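Local coordinates for protein-glutamine gamma-glutamyltransferase (Pagrus major, PDB 1G0D) that probably acts as a calcium-dependent acyltransferase that cross-links proteins by joining the side chains of peptide-bound glutamines to lysines or other primary amines, at residues 597-611 / 640-654. Residues are numbered along the deposited sequence; the frame is centred on the assembly and turned at random.
Sequences VWEPLTAYVSFTNPL and APSGKVSVKLSFSPM
Strands 601-608 and 644-651 pair antiparallel in the C-terminal Ig-like domain, in the three-stranded sheet of its beta-sandwich. Four hydrogen-bonded pairs, from Leu601-Phe651 to Phe607-Val645, alternate with four non-hydrogen-bonded ones, from Thr602-Ser650 to Thr608-Lys644. On the apolar face, Leu601 lays CD1 over the ring of Phe651, a CH-pi contact 3.4 Å from CD1 to the centroid, while Ala603 CB meets the same ring at its edge. Phe651 has CG between its backbone N and carbonyl carbon (chi1 70°), which swings the ring across toward strand 601-608. Farther along, Val605 and Val647 lie side by side, CG1 to CG2 3.5 Å, and Phe607 sets CE2 3.4 Å from Val645 CG2. The other face is mostly polar. Thr602 OG1 and Ser650 OG share a hydrogen bond of 3.0 Å, and Tyr604 runs alongside Lys648, CD2 to CB 3.5 Å; a water joins the Tyr604 hydroxyl to Lys648 NZ.

Beyond the strand ends the loops stay tied. Asn609 fits into the type II turn 640-643: its ND2 donates to Ala640 O at 2.9 Å; Gly643 N donates to the same oxygen from the opposite face of the carbonyl plane. Asn609 OD1 takes the N-H of Leu611 in an Asx turn. Val613 O is a second acceptor for ND2. At the far end Trp598 N bonds to Pro653 O, and Met654 CA sits over the six-membered ring of Trp598, 4.1 Å from its centroid.

Strand 588-590 flanks 601-608 on its other edge, bonded through Tyr604 and Ser606. The apolar face packs on the second sheet: Val605, Val645 and Val647 touch Phe620, Leu649 and Phe651 meet Leu628, and Phe607 meets the ring of Phe665.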
ATOM      1  N   VAL A 597      23.188  18.365  -3.538  1.00 28.32           N
ATOM      2  CA  VAL A 597      22.797  18.261  -2.120  1.00 29.16           C
ATOM      3  C   VAL A 597      23.108  19.516  -1.346  1.00 33.74           C
ATOM      4  O   VAL A 597      24.191  20.102  -1.507  1.00 37.68           O
ATOM      5  CB  VAL A 597      23.512  17.137  -1.368  1.00 27.52           C
ATOM      6  CG1 VAL A 597      22.527  16.450  -0.433  1.00 28.38           C
ATOM      7  CG2 VAL A 597      24.127  16.172  -2.330  1.00 29.74           C
ATOM      8  N   TRP A 598      22.158  19.917  -0.499  1.00 34.46           N
ATOM      9  CA  TRP A 598      22.298  21.110   0.320  1.00 35.65           C
ATOM     10  C   TRP A 598      22.539  22.379  -0.467  1.00 34.82           C
ATOM     11  O   TRP A 598      23.071  23.335   0.071  1.00 38.48           O
ATOM     12  CB  TRP A 598      23.432  20.913   1.283  1.00 37.20           C
ATOM     13  CG  TRP A 598      23.229  19.716   2.096  1.00 44.68           C
ATOM     14  CD1 TRP A 598      24.104  18.698   2.270  1.00 47.02           C
ATOM     15  CD2 TRP A 598      22.102  19.428   2.932  1.00 49.06           C
ATOM     16  NE1 TRP A 598      23.603  17.788   3.170  1.00 50.13           N
ATOM     17  CE2 TRP A 598      22.376  18.210   3.594  1.00 49.46           C
ATOM     18  CE3 TRP A 598      20.890  20.081   3.188  1.00 54.06           C
ATOM     19  CZ2 TRP A 598      21.482  17.627   4.502  1.00 50.29           C
ATOM     20  CZ3 TRP A 598      19.995  19.498   4.094  1.00 57.42           C
ATOM     21  CH2 TRP A 598      20.303  18.280   4.741  1.00 55.54           C
ATOM     22  N   GLU A 599      22.162  22.365  -1.739  1.00 32.38           N
ATOM     23  CA  GLU A 599      22.311  23.495  -2.633  1.00 34.51           C
ATOM     24  C   GLU A 599      20.887  23.915  -3.016  1.00 36.64           C
ATOM     25  O   GLU A 599      20.108  23.130  -3.582  1.00 36.66           O
ATOM     26  CB  GLU A 599      23.063  23.054  -3.894  1.00 43.31           C
ATOM     27  CG  GLU A 599      24.079  24.017  -4.468  1.00 48.68           C
ATOM     28  CD  GLU A 599      25.495  23.570  -4.175  1.00 55.97           C
ATOM     29  OE1 GLU A 599      25.872  23.557  -2.978  1.00 60.79           O
ATOM     30  OE2 GLU A 599      26.229  23.231  -5.133  1.00 58.72           O
ATOM     31  N   PRO A 600      20.514  25.149  -2.674  1.00 35.13           N
ATOM     32  CA  PRO A 600      19.197  25.707  -2.964  1.00 33.13           C
ATOM     33  C   PRO A 600      18.778  25.646  -4.415  1.00 31.38           C
ATOM     34  O   PRO A 600      19.500  26.119  -5.288  1.00 29.80           O
ATOM     35  CB  PRO A 600      19.322  27.145  -2.478  1.00 36.66           C
ATOM     36  CG  PRO A 600      20.331  27.057  -1.361  1.00 35.93           C
ATOM     37  CD  PRO A 600      21.338  26.085  -1.890  1.00 37.37           C
ATOM     38  N   LEU A 601      17.593  25.083  -4.672  1.00 29.37           N
ATOM     39  CA  LEU A 601      17.080  25.005  -6.044  1.00 27.71           C
ATOM     40  C   LEU A 601      15.606  25.396  -6.084  1.00 29.25           C
ATOM     41  O   LEU A 601      14.945  25.454  -5.029  1.00 30.51           O
ATOM     42  CB  LEU A 601      17.249  23.602  -6.649  1.00 26.76           C
ATOM     43  CG  LEU A 601      16.889  22.368  -5.837  1.00 21.57           C
ATOM     44  CD1 LEU A 601      15.406  22.345  -5.559  1.00 13.76           C
ATOM     45  CD2 LEU A 601      17.307  21.142  -6.605  1.00 19.38           C
ATOM     46  N   THR A 602      15.108  25.659  -7.302  1.00 27.49           N
ATOM     47  CA  THR A 602      13.715  26.061  -7.546  1.00 23.57           C
ATOM     48  C   THR A 602      12.979  25.105  -8.487  1.00 23.98           C
ATOM     49  O   THR A 602      13.413  24.841  -9.621  1.00 21.43           O
ATOM     50  CB  THR A 602      13.632  27.511  -8.134  1.00 21.96           C
ATOM     51  OG1 THR A 602      14.265  28.405  -7.226  1.00 24.07           O
ATOM     52  CG2 THR A 602      12.192  27.988  -8.290  1.00 16.73           C
ATOM     53  N   ALA A 603      11.851  24.613  -7.968  1.00 26.14           N
ATOM     54  CA  ALA A 603      10.940  23.694  -8.642  1.00 26.61           C
ATOM     55  C   ALA A 603       9.747  24.526  -9.097  1.00 27.93           C
ATOM     56  O   ALA A 603       9.285  25.422  -8.381  1.00 26.88           O
ATOM     57  CB  ALA A 603      10.487  22.590  -7.667  1.00 26.51           C
ATOM     58  N   TYR A 604       9.245  24.196 -10.280  1.00 30.76           N
ATOM     59  CA  TYR A 604       8.152  24.912 -10.918  1.00 31.36           C
ATOM     60  C   TYR A 604       6.991  24.031 -11.312  1.00 32.83           C
ATOM     61  O   TYR A 604       7.158  23.103 -12.093  1.00 35.68           O
ATOM     62  CB  TYR A 604       8.659  25.574 -12.192  1.00 32.01           C
ATOM     63  CG  TYR A 604       9.737  26.589 -11.948  1.00 37.80           C
ATOM     64  CD1 TYR A 604      11.075  26.221 -11.929  1.00 39.22           C
ATOM     65  CD2 TYR A 604       9.414  27.922 -11.686  1.00 39.29           C
ATOM     66  CE1 TYR A 604      12.070  27.159 -11.643  1.00 44.46           C
ATOM     67  CE2 TYR A 604      10.391  28.861 -11.400  1.00 43.20           C
ATOM     68  CZ  TYR A 604      11.719  28.479 -11.372  1.00 44.80           C
ATOM     69  OH  TYR A 604      12.681  29.408 -11.031  1.00 47.15           O
ATOM     70  N   VAL A 605       5.802  24.328 -10.811  1.00 32.49           N
ATOM     71  CA  VAL A 605       4.651  23.532 -11.198  1.00 32.11           C
ATOM     72  C   VAL A 605       3.620  24.452 -11.850  1.00 30.13           C
ATOM     73  O   VAL A 605       3.472  25.604 -11.460  1.00 27.33           O
ATOM     74  CB  VAL A 605       4.100  22.742  -9.971  1.00 30.69           C
ATOM     75  CG1 VAL A 605       4.334  23.522  -8.713  1.00 27.88           C
ATOM     76  CG2 VAL A 605       2.665  22.348 -10.195  1.00 27.27           C
ATOM     77  N   SER A 606       2.946  23.947 -12.879  1.00 30.61           N
ATOM     78  CA  SER A 606       1.973  24.745 -13.615  1.00 30.31           C
ATOM     79  C   SER A 606       0.920  23.929 -14.371  1.00 32.12           C
ATOM     80  O   SER A 606       1.201  22.833 -14.830  1.00 34.95           O
ATOM     81  CB  SER A 606       2.725  25.593 -14.637  1.00 30.89           C
ATOM     82  OG  SER A 606       2.662  25.015 -15.937  1.00 28.28           O
ATOM     83  N   PHE A 607      -0.288  24.466 -14.519  1.00 33.70           N
ATOM     84  CA  PHE A 607      -1.342  23.779 -15.279  1.00 33.23           C
ATOM     85  C   PHE A 607      -2.384  24.778 -15.768  1.00 33.88           C
ATOM     86  O   PHE A 607      -2.306  25.961 -15.472  1.00 31.82           O
ATOM     87  CB  PHE A 607      -1.983  22.616 -14.457  1.00 30.13           C
ATOM     88  CG  PHE A 607      -3.170  23.008 -13.592  1.00 24.16           C
ATOM     89  CD1 PHE A 607      -4.469  22.724 -14.004  1.00 21.96           C
ATOM     90  CD2 PHE A 607      -2.981  23.576 -12.329  1.00 21.77           C
ATOM     91  CE1 PHE A 607      -5.563  22.992 -13.179  1.00 19.18           C
ATOM     92  CE2 PHE A 607      -4.066  23.849 -11.493  1.00 19.68           C
ATOM     93  CZ  PHE A 607      -5.365  23.551 -11.928  1.00 18.76           C
ATOM     94  N   THR A 608      -3.331  24.300 -16.560  1.00 37.01           N
ATOM     95  CA  THR A 608      -4.383  25.154 -17.085  1.00 35.54           C
ATOM     96  C   THR A 608      -5.749  24.665 -16.649  1.00 32.50           C
ATOM     97  O   THR A 608      -6.101  23.528 -16.883  1.00 33.56           O
ATOM     98  CB  THR A 608      -4.366  25.182 -18.632  1.00 37.46           C
ATOM     99  OG1 THR A 608      -3.225  25.914 -19.096  1.00 43.46           O
ATOM    100  CG2 THR A 608      -5.609  25.861 -19.157  1.00 41.59           C
ATOM    101  N   ASN A 609      -6.514  25.533 -16.012  1.00 31.54           N
ATOM    102  CA  ASN A 609      -7.863  25.202 -15.583  1.00 31.24           C
ATOM    103  C   ASN A 609      -8.695  24.655 -16.763  1.00 33.05           C
ATOM    104  O   ASN A 609      -8.964  25.369 -17.715  1.00 34.65           O
ATOM    105  CB  ASN A 609      -8.511  26.466 -15.047  1.00 27.98           C
ATOM    106  CG  ASN A 609      -9.874  26.226 -14.484  1.00 26.78           C
ATOM    107  OD1 ASN A 609     -10.366  25.100 -14.492  1.00 22.39           O
ATOM    108  ND2 ASN A 609     -10.504  27.289 -13.985  1.00 23.01           N
ATOM    109  N   PRO A 610      -9.084  23.372 -16.726  1.00 35.03           N
ATOM    110  CA  PRO A 610      -9.884  22.799 -17.820  1.00 39.52           C
ATOM    111  C   PRO A 610     -11.383  23.059 -17.559  1.00 43.35           C
ATOM    112  O   PRO A 610     -12.264  22.715 -18.361  1.00 45.08           O
ATOM    113  CB  PRO A 610      -9.565  21.313 -17.739  1.00 34.90           C
ATOM    114  CG  PRO A 610      -9.454  21.085 -16.283  1.00 36.10           C
ATOM    115  CD  PRO A 610      -8.816  22.360 -15.694  1.00 36.22           C
ATOM    116  N   LEU A 611     -11.651  23.659 -16.405  1.00 44.24           N
ATOM    117  CA  LEU A 611     -12.996  23.978 -15.982  1.00 40.15           C
ATOM    118  C   LEU A 611     -13.401  25.400 -16.380  1.00 43.63           C
ATOM    119  O   LEU A 611     -12.651  26.359 -16.211  1.00 40.84           O
ATOM    120  CB  LEU A 611     -13.086  23.824 -14.465  1.00 30.36           C
ATOM    121  CG  LEU A 611     -13.751  22.577 -13.918  1.00 22.87           C
ATOM    122  CD1 LEU A 611     -13.232  21.359 -14.600  1.00 12.72           C
ATOM    123  CD2 LEU A 611     -13.538  22.550 -12.425  1.00 19.58           C
ATOM    124  N   ALA A 640      -8.855  31.624 -12.925  1.00 39.11           N
ATOM    125  CA  ALA A 640      -9.960  31.865 -13.837  1.00 43.72           C
ATOM    126  C   ALA A 640     -10.291  30.662 -14.694  1.00 44.79           C
ATOM    127  O   ALA A 640      -9.445  29.797 -14.936  1.00 46.78           O
ATOM    128  CB  ALA A 640      -9.668  33.060 -14.734  1.00 46.54           C
ATOM    129  N   PRO A 641     -11.546  30.592 -15.168  1.00 44.82           N
ATOM    130  CA  PRO A 641     -11.959  29.473 -16.013  1.00 43.76           C
ATOM    131  C   PRO A 641     -10.961  29.354 -17.158  1.00 42.61           C
ATOM    132  O   PRO A 641     -10.623  30.342 -17.781  1.00 43.74           O
ATOM    133  CB  PRO A 641     -13.339  29.892 -16.505  1.00 45.12           C
ATOM    134  CG  PRO A 641     -13.822  30.866 -15.496  1.00 43.34           C
ATOM    135  CD  PRO A 641     -12.633  31.562 -14.947  1.00 41.66           C
ATOM    136  N   SER A 642     -10.474  28.152 -17.425  1.00 43.85           N
ATOM    137  CA  SER A 642      -9.510  27.946 -18.507  1.00 42.89           C
ATOM    138  C   SER A 642      -8.213  28.761 -18.360  1.00 40.64           C
ATOM    139  O   SER A 642      -7.482  28.960 -19.334  1.00 40.52           O
ATOM    140  CB  SER A 642     -10.162  28.259 -19.860  1.00 43.07           C
ATOM    141  OG  SER A 642     -11.487  27.770 -19.905  1.00 47.16           O
ATOM    142  N   GLY A 643      -7.914  29.216 -17.150  1.00 37.83           N
ATOM    143  CA  GLY A 643      -6.697  29.986 -16.954  1.00 37.69           C
ATOM    144  C   GLY A 643      -5.512  29.169 -16.462  1.00 37.08           C
ATOM    145  O   GLY A 643      -5.688  28.199 -15.728  1.00 38.46           O
ATOM    146  N   LYS A 644      -4.301  29.553 -16.859  1.00 35.20           N
ATOM    147  CA  LYS A 644      -3.103  28.833 -16.424  1.00 36.07           C
ATOM    148  C   LYS A 644      -2.625  29.250 -15.033  1.00 33.72           C
ATOM    149  O   LYS A 644      -2.544  30.436 -14.732  1.00 33.72           O
ATOM    150  CB  LYS A 644      -1.946  29.022 -17.415  1.00 39.33           C
ATOM    151  CG  LYS A 644      -0.639  28.331 -16.984  1.00 43.38           C
ATOM    152  CD  LYS A 644       0.508  28.584 -17.953  1.00 49.65           C
ATOM    153  CE  LYS A 644       0.298  27.837 -19.291  1.00 58.77           C
ATOM    154  NZ  LYS A 644       1.285  28.183 -20.385  1.00 59.00           N
ATOM    155  N   VAL A 645      -2.319  28.250 -14.200  1.00 31.65           N
ATOM    156  CA  VAL A 645      -1.831  28.434 -12.832  1.00 27.68           C
ATOM    157  C   VAL A 645      -0.357  28.156 -12.825  1.00 27.36           C
ATOM    158  O   VAL A 645       0.112  27.273 -13.537  1.00 29.39           O
ATOM    159  CB  VAL A 645      -2.462  27.438 -11.878  1.00 24.69           C
ATOM    160  CG1 VAL A 645      -2.524  28.018 -10.502  1.00 22.44           C
ATOM    161  CG2 VAL A 645      -3.821  27.079 -12.356  1.00 23.93           C
ATOM    162  N   SER A 646       0.394  28.892 -12.026  1.00 28.10           N
ATOM    163  CA  SER A 646       1.832  28.659 -12.002  1.00 29.11           C
ATOM    164  C   SER A 646       2.485  29.118 -10.725  1.00 30.21           C
ATOM    165  O   SER A 646       2.477  30.313 -10.446  1.00 31.87           O
ATOM    166  CB  SER A 646       2.513  29.382 -13.169  1.00 27.55           C
ATOM    167  OG  SER A 646       1.720  29.327 -14.351  1.00 35.76           O
ATOM    168  N   VAL A 647       3.040  28.169  -9.957  1.00 29.87           N
ATOM    169  CA  VAL A 647       3.762  28.466  -8.707  1.00 28.68           C
ATOM    170  C   VAL A 647       5.179  27.909  -8.805  1.00 31.42           C
ATOM    171  O   VAL A 647       5.576  27.322  -9.835  1.00 31.25           O
ATOM    172  CB  VAL A 647       3.180  27.782  -7.465  1.00 26.55           C
ATOM    173  CG1 VAL A 647       2.187  28.669  -6.808  1.00 25.93           C
ATOM    174  CG2 VAL A 647       2.593  26.434  -7.833  1.00 27.82           C
ATOM    175  N   LYS A 648       5.928  28.100  -7.718  1.00 27.36           N
ATOM    176  CA  LYS A 648       7.275  27.601  -7.616  1.00 23.60           C
ATOM    177  C   LYS A 648       7.666  27.660  -6.170  1.00 23.91           C
ATOM    178  O   LYS A 648       7.131  28.446  -5.415  1.00 22.00           O
ATOM    179  CB  LYS A 648       8.223  28.423  -8.465  1.00 26.84           C
ATOM    180  CG  LYS A 648       7.989  29.879  -8.410  1.00 26.25           C
ATOM    181  CD  LYS A 648       8.892  30.498  -7.396  1.00 26.94           C
ATOM    182  CE  LYS A 648       9.216  31.907  -7.801  1.00 33.56           C
ATOM    183  NZ  LYS A 648       9.543  32.012  -9.262  1.00 34.96           N
ATOM    184  N   LEU A 649       8.606  26.813  -5.789  1.00 26.53           N
ATOM    185  CA  LEU A 649       9.068  26.703  -4.407  1.00 28.27           C
ATOM    186  C   LEU A 649      10.596  26.565  -4.453  1.00 31.82           C
ATOM    187  O   LEU A 649      11.139  26.032  -5.416  1.00 37.84           O
ATOM    188  CB  LEU A 649       8.482  25.417  -3.802  1.00 23.76           C
ATOM    189  CG  LEU A 649       8.026  25.225  -2.343  1.00 26.81           C
ATOM    190  CD1 LEU A 649       7.939  23.722  -2.052  1.00 17.65           C
ATOM    191  CD2 LEU A 649       8.967  25.899  -1.352  1.00 23.91           C
ATOM    192  N   SER A 650      11.297  27.038  -3.436  1.00 31.71           N
ATOM    193  CA  SER A 650      12.740  26.869  -3.418  1.00 29.69           C
ATOM    194  C   SER A 650      13.049  25.945  -2.285  1.00 31.40           C
ATOM    195  O   SER A 650      12.358  25.986  -1.270  1.00 32.25           O
ATOM    196  CB  SER A 650      13.443  28.170  -3.152  1.00 30.97           C
ATOM    197  OG  SER A 650      14.266  28.501  -4.253  1.00 43.04           O
ATOM    198  N   PHE A 651      14.052  25.087  -2.454  1.00 28.90           N
ATOM    199  CA  PHE A 651      14.439  24.169  -1.391  1.00 26.82           C
ATOM    200  C   PHE A 651      15.797  23.538  -1.709  1.00 28.18           C
ATOM    201  O   PHE A 651      16.285  23.641  -2.842  1.00 28.38           O
ATOM    202  CB  PHE A 651      13.354  23.107  -1.174  1.00 22.62           C
ATOM    203  CG  PHE A 651      13.235  22.120  -2.290  1.00 22.47           C
ATOM    204  CD1 PHE A 651      12.523  22.436  -3.435  1.00 20.67           C
ATOM    205  CD2 PHE A 651      13.867  20.883  -2.212  1.00 16.41           C
ATOM    206  CE1 PHE A 651      12.451  21.534  -4.489  1.00 18.65           C
ATOM    207  CE2 PHE A 651      13.794  19.991  -3.261  1.00 12.74           C
ATOM    208  CZ  PHE A 651      13.091  20.318  -4.398  1.00 10.17           C
ATOM    209  N   SER A 652      16.416  22.919  -0.705  1.00 27.09           N
ATOM    210  CA  SER A 652      17.730  22.305  -0.873  1.00 27.45           C
ATOM    211  C   SER A 652      17.668  20.792  -0.637  1.00 26.88           C
ATOM    212  O   SER A 652      17.483  20.348   0.502  1.00 30.49           O
ATOM    213  CB  SER A 652      18.707  22.946   0.113  1.00 26.20           C
ATOM    214  OG  SER A 652      19.082  24.254  -0.306  1.00 28.34           O
ATOM    215  N   PRO A 653      17.865  19.977  -1.697  1.00 21.28           N
ATOM    216  CA  PRO A 653      17.793  18.535  -1.460  1.00 18.13           C
ATOM    217  C   PRO A 653      18.504  18.095  -0.164  1.00 19.90           C
ATOM    218  O   PRO A 653      19.392  18.775   0.339  1.00 19.88           O
ATOM    219  CB  PRO A 653      18.385  17.946  -2.734  1.00 15.85           C
ATOM    220  CG  PRO A 653      18.040  18.957  -3.781  1.00 15.94           C
ATOM    221  CD  PRO A 653      18.195  20.287  -3.101  1.00 17.79           C
ATOM    222  N   MET A 654      18.073  16.977   0.402  1.00 16.52           N
ATOM    223  CA  MET A 654      18.656  16.517   1.631  1.00 20.22           C
ATOM    224  C   MET A 654      19.623  15.374   1.417  1.00 23.32           C
ATOM    225  O   MET A 654      20.630  15.264   2.097  1.00 32.08           O
ATOM    226  CB  MET A 654      17.549  16.092   2.570  1.00 22.40           C
ATOM    227  CG  MET A 654      16.780  17.249   3.096  1.00 28.43           C
ATOM    228  SD  MET A 654      15.341  16.747   4.032  1.00 43.98           S
ATOM    229  CE  MET A 654      14.282  15.925   2.740  1.00 32.77           C
TER
HETATM  230  O   HOH W   1      12.601  31.811  -9.725  1.00 57.90           O